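Local coordinates for multicopper oxidase (Aquifex aeolicus, PDB 6TTD), which probably oxidises metal ions and, in this laboratory-evolved variant, aromatic substrates, passing the electrons through its copper centres to molecular oxygen, at residues A[67-72]-A[81-86]. Numbering follows the deposited sequence.
Sequences AKWTTL and DMLVYE
Leu-83 lays its CD2 methyl over one face of the Trp-69 indole. Leu-83 CD2 sits 3.4 Å from the centroid of the Trp-69 five-membered ring and 15° off the ring normal, a CH-pi contact. CG of Leu-83 follows at 3.6 Å from Trp-69 CE2. Trp-69 CG stands anti to the carbonyl carbon (chi1 -74°), and chi2 near 93° turns the ring face to Leu-83. Trp-69 CE3 comes 3.4 Å from Met-82 C. On the same side of the sheet Thr-71 OG1 donates a hydrogen bond to Asp-81 OD1 (2.8 Å), and Ala-67 CB rests obliquely against the Tyr-85 ring.

The other side carries Lys-68 and Val-84. Lys-68 runs out extended, its CG 3.8 Å from Val-84 CG2. Glu-86 reaches it from the end of segment 81-86: Lys-68 NZ forms a salt bridge with Glu-86 OE1, 3.3 Å away. Farther along, Leu-72 CD1 meets CB and SD of Met-82 and CG1 of Val-84. Tyr-91 touches Lys-68, Val-84 and Glu-86 from the short strand 90-91.

Hydrogen-bonded pairs Lys-68/Val-84 and Thr-70/Met-82 alternate with non-hydrogen-bonded pairs Ala-67/Tyr-85, Trp-69/Leu-83 and Thr-71/Asp-81. Trp-69 thus lies directly across from Leu-83. Val-84 N to Lys-68 O is the shortest of the four backbone bonds (2.8 Å). The strands form a twisted beta hairpin in the first cupredoxin-like domain. Strand 102-110 pairs with 63-72, and just beyond its end Ser-111 O takes the indole N-H of Trp-69. With an alanine here, Leu-83 CD2 would probably lose the ring face it rests on and Ser-111 O its indole donor.

Each face thus pairs an apolar patch with a polar link. Lys-68 and Glu-86 are only partly buried, so solvent would probably weaken their attraction.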
loop_
_atom_site.group_PDB
_atom_site.type_symbol
_atom_site.label_atom_id
_atom_site.label_comp_id
_atom_site.label_asym_id
_atom_site.label_seq_id
_atom_site.Cartn_x
_atom_site.Cartn_y
_atom_site.Cartn_z
ATOM N N ALA A 67 7.686 0.775 -17.970
ATOM C CA ALA A 67 8.334 1.711 -17.047
ATOM C C ALA A 67 9.306 2.585 -17.821
ATOM O O ALA A 67 10.228 2.078 -18.458
ATOM C CB ALA A 67 9.088 1.000 -15.923
ATOM N N LYS A 68 9.142 3.900 -17.725
ATOM C CA LYS A 68 10.005 4.753 -18.513
ATOM C C LYS A 68 10.128 6.110 -17.829
ATOM O O LYS A 68 9.300 6.483 -16.984
ATOM C CB LYS A 68 9.403 4.950 -19.901
ATOM C CG LYS A 68 8.161 5.895 -19.754
ATOM C CD LYS A 68 7.503 5.965 -21.052
ATOM C CE LYS A 68 6.656 7.149 -21.172
ATOM N NZ LYS A 68 6.374 7.211 -22.638
ATOM N N TRP A 69 11.156 6.853 -18.220
ATOM C CA TRP A 69 11.402 8.204 -17.720
ATOM C C TRP A 69 10.703 9.215 -18.597
ATOM O O TRP A 69 10.604 9.040 -19.816
ATOM C CB TRP A 69 12.909 8.524 -17.712
ATOM C CG TRP A 69 13.638 7.828 -16.624
ATOM C CD1 TRP A 69 14.269 6.613 -16.701
ATOM C CD2 TRP A 69 13.783 8.270 -15.267
ATOM N NE1 TRP A 69 14.775 6.271 -15.483
ATOM C CE2 TRP A 69 14.521 7.282 -14.590
ATOM C CE3 TRP A 69 13.358 9.412 -14.566
ATOM C CZ2 TRP A 69 14.883 7.396 -13.232
ATOM C CZ3 TRP A 69 13.691 9.524 -13.236
ATOM C CH2 TRP A 69 14.452 8.519 -12.574
ATOM N N THR A 70 10.249 10.298 -17.981
ATOM C CA THR A 70 9.633 11.378 -18.736
ATOM C C THR A 70 9.887 12.639 -17.930
ATOM O O THR A 70 10.568 12.597 -16.902
ATOM C CB THR A 70 8.132 11.079 -19.007
ATOM O OG1 THR A 70 7.656 11.970 -20.004
ATOM C CG2 THR A 70 7.262 11.215 -17.736
ATOM N N THR A 71 9.288 13.744 -18.360
ATOM C CA THR A 71 9.333 15.009 -17.643
ATOM C C THR A 71 7.912 15.427 -17.316
ATOM O O THR A 71 7.043 15.443 -18.209
ATOM C CB THR A 71 9.981 16.097 -18.491
ATOM O OG1 THR A 71 11.371 15.799 -18.619
ATOM C CG2 THR A 71 9.770 17.454 -17.853
ATOM N N LEU A 72 7.675 15.777 -16.047
ATOM C CA LEU A 72 6.338 16.118 -15.586
ATOM C C LEU A 72 6.392 17.459 -14.891
ATOM O O LEU A 72 7.427 17.862 -14.348
ATOM C CB LEU A 72 5.802 15.029 -14.634
ATOM C CG LEU A 72 5.674 13.605 -15.158
ATOM C CD1 LEU A 72 5.337 12.714 -13.963
ATOM C CD2 LEU A 72 4.520 13.544 -16.110
ATOM N N ASP A 81 12.079 15.364 -13.763
ATOM C CA ASP A 81 12.184 14.065 -14.418
ATOM C C ASP A 81 11.696 12.981 -13.451
ATOM O O ASP A 81 12.132 12.923 -12.293
ATOM C CB ASP A 81 13.611 13.753 -14.848
ATOM C CG ASP A 81 14.119 14.660 -15.983
ATOM O OD1 ASP A 81 13.307 15.310 -16.673
ATOM O OD2 ASP A 81 15.356 14.745 -16.121
ATOM N N MET A 82 10.787 12.126 -13.921
ATOM C CA MET A 82 10.213 11.085 -13.077
ATOM C C MET A 82 10.033 9.827 -13.885
ATOM O O MET A 82 9.876 9.883 -15.110
ATOM C CB MET A 82 8.860 11.512 -12.476
ATOM C CG MET A 82 8.982 12.679 -11.503
ATOM S SD MET A 82 7.449 12.810 -10.551
ATOM C CE MET A 82 7.454 11.372 -9.520
ATOM N N LEU A 83 10.013 8.696 -13.175
ATOM C CA LEU A 83 9.577 7.448 -13.770
ATOM C C LEU A 83 8.058 7.392 -13.797
ATOM O O LEU A 83 7.389 7.945 -12.928
ATOM C CB LEU A 83 10.094 6.237 -12.977
ATOM C CG LEU A 83 11.561 5.865 -13.082
ATOM C CD1 LEU A 83 11.995 4.956 -11.925
ATOM C CD2 LEU A 83 11.789 5.161 -14.446
ATOM N N VAL A 84 7.513 6.719 -14.812
ATOM C CA VAL A 84 6.078 6.410 -14.883
ATOM C C VAL A 84 5.856 5.013 -15.434
ATOM O O VAL A 84 6.643 4.514 -16.248
ATOM C CB VAL A 84 5.305 7.394 -15.773
ATOM C CG1 VAL A 84 5.286 8.768 -15.116
ATOM C CG2 VAL A 84 5.920 7.450 -17.113
ATOM N N TYR A 85 4.771 4.368 -14.990
ATOM C CA TYR A 85 4.255 3.216 -15.697
ATOM C C TYR A 85 3.262 3.741 -16.712
ATOM O O TYR A 85 2.296 4.432 -16.347
ATOM C CB TYR A 85 3.553 2.226 -14.774
ATOM C CG TYR A 85 4.457 1.409 -13.848
ATOM C CD1 TYR A 85 5.415 0.528 -14.368
ATOM C CD2 TYR A 85 4.297 1.464 -12.434
ATOM C CE1 TYR A 85 6.217 -0.226 -13.525
ATOM C CE2 TYR A 85 5.081 0.699 -11.585
ATOM C CZ TYR A 85 6.017 -0.144 -12.154
ATOM O OH TYR A 85 6.770 -0.863 -11.332
ATOM N N GLU A 86 3.495 3.424 -17.970
ATOM C CA GLU A 86 2.561 3.741 -19.033
ATOM C C GLU A 86 1.734 2.501 -19.362
ATOM O O GLU A 86 2.295 1.458 -19.711
ATOM C CB GLU A 86 3.263 4.227 -20.296
ATOM C CG GLU A 86 2.192 4.264 -21.358
ATOM C CD GLU A 86 2.589 4.966 -22.565
ATOM O OE1 GLU A 86 3.812 5.200 -22.701
ATOM O OE2 GLU A 86 1.662 5.308 -23.363
#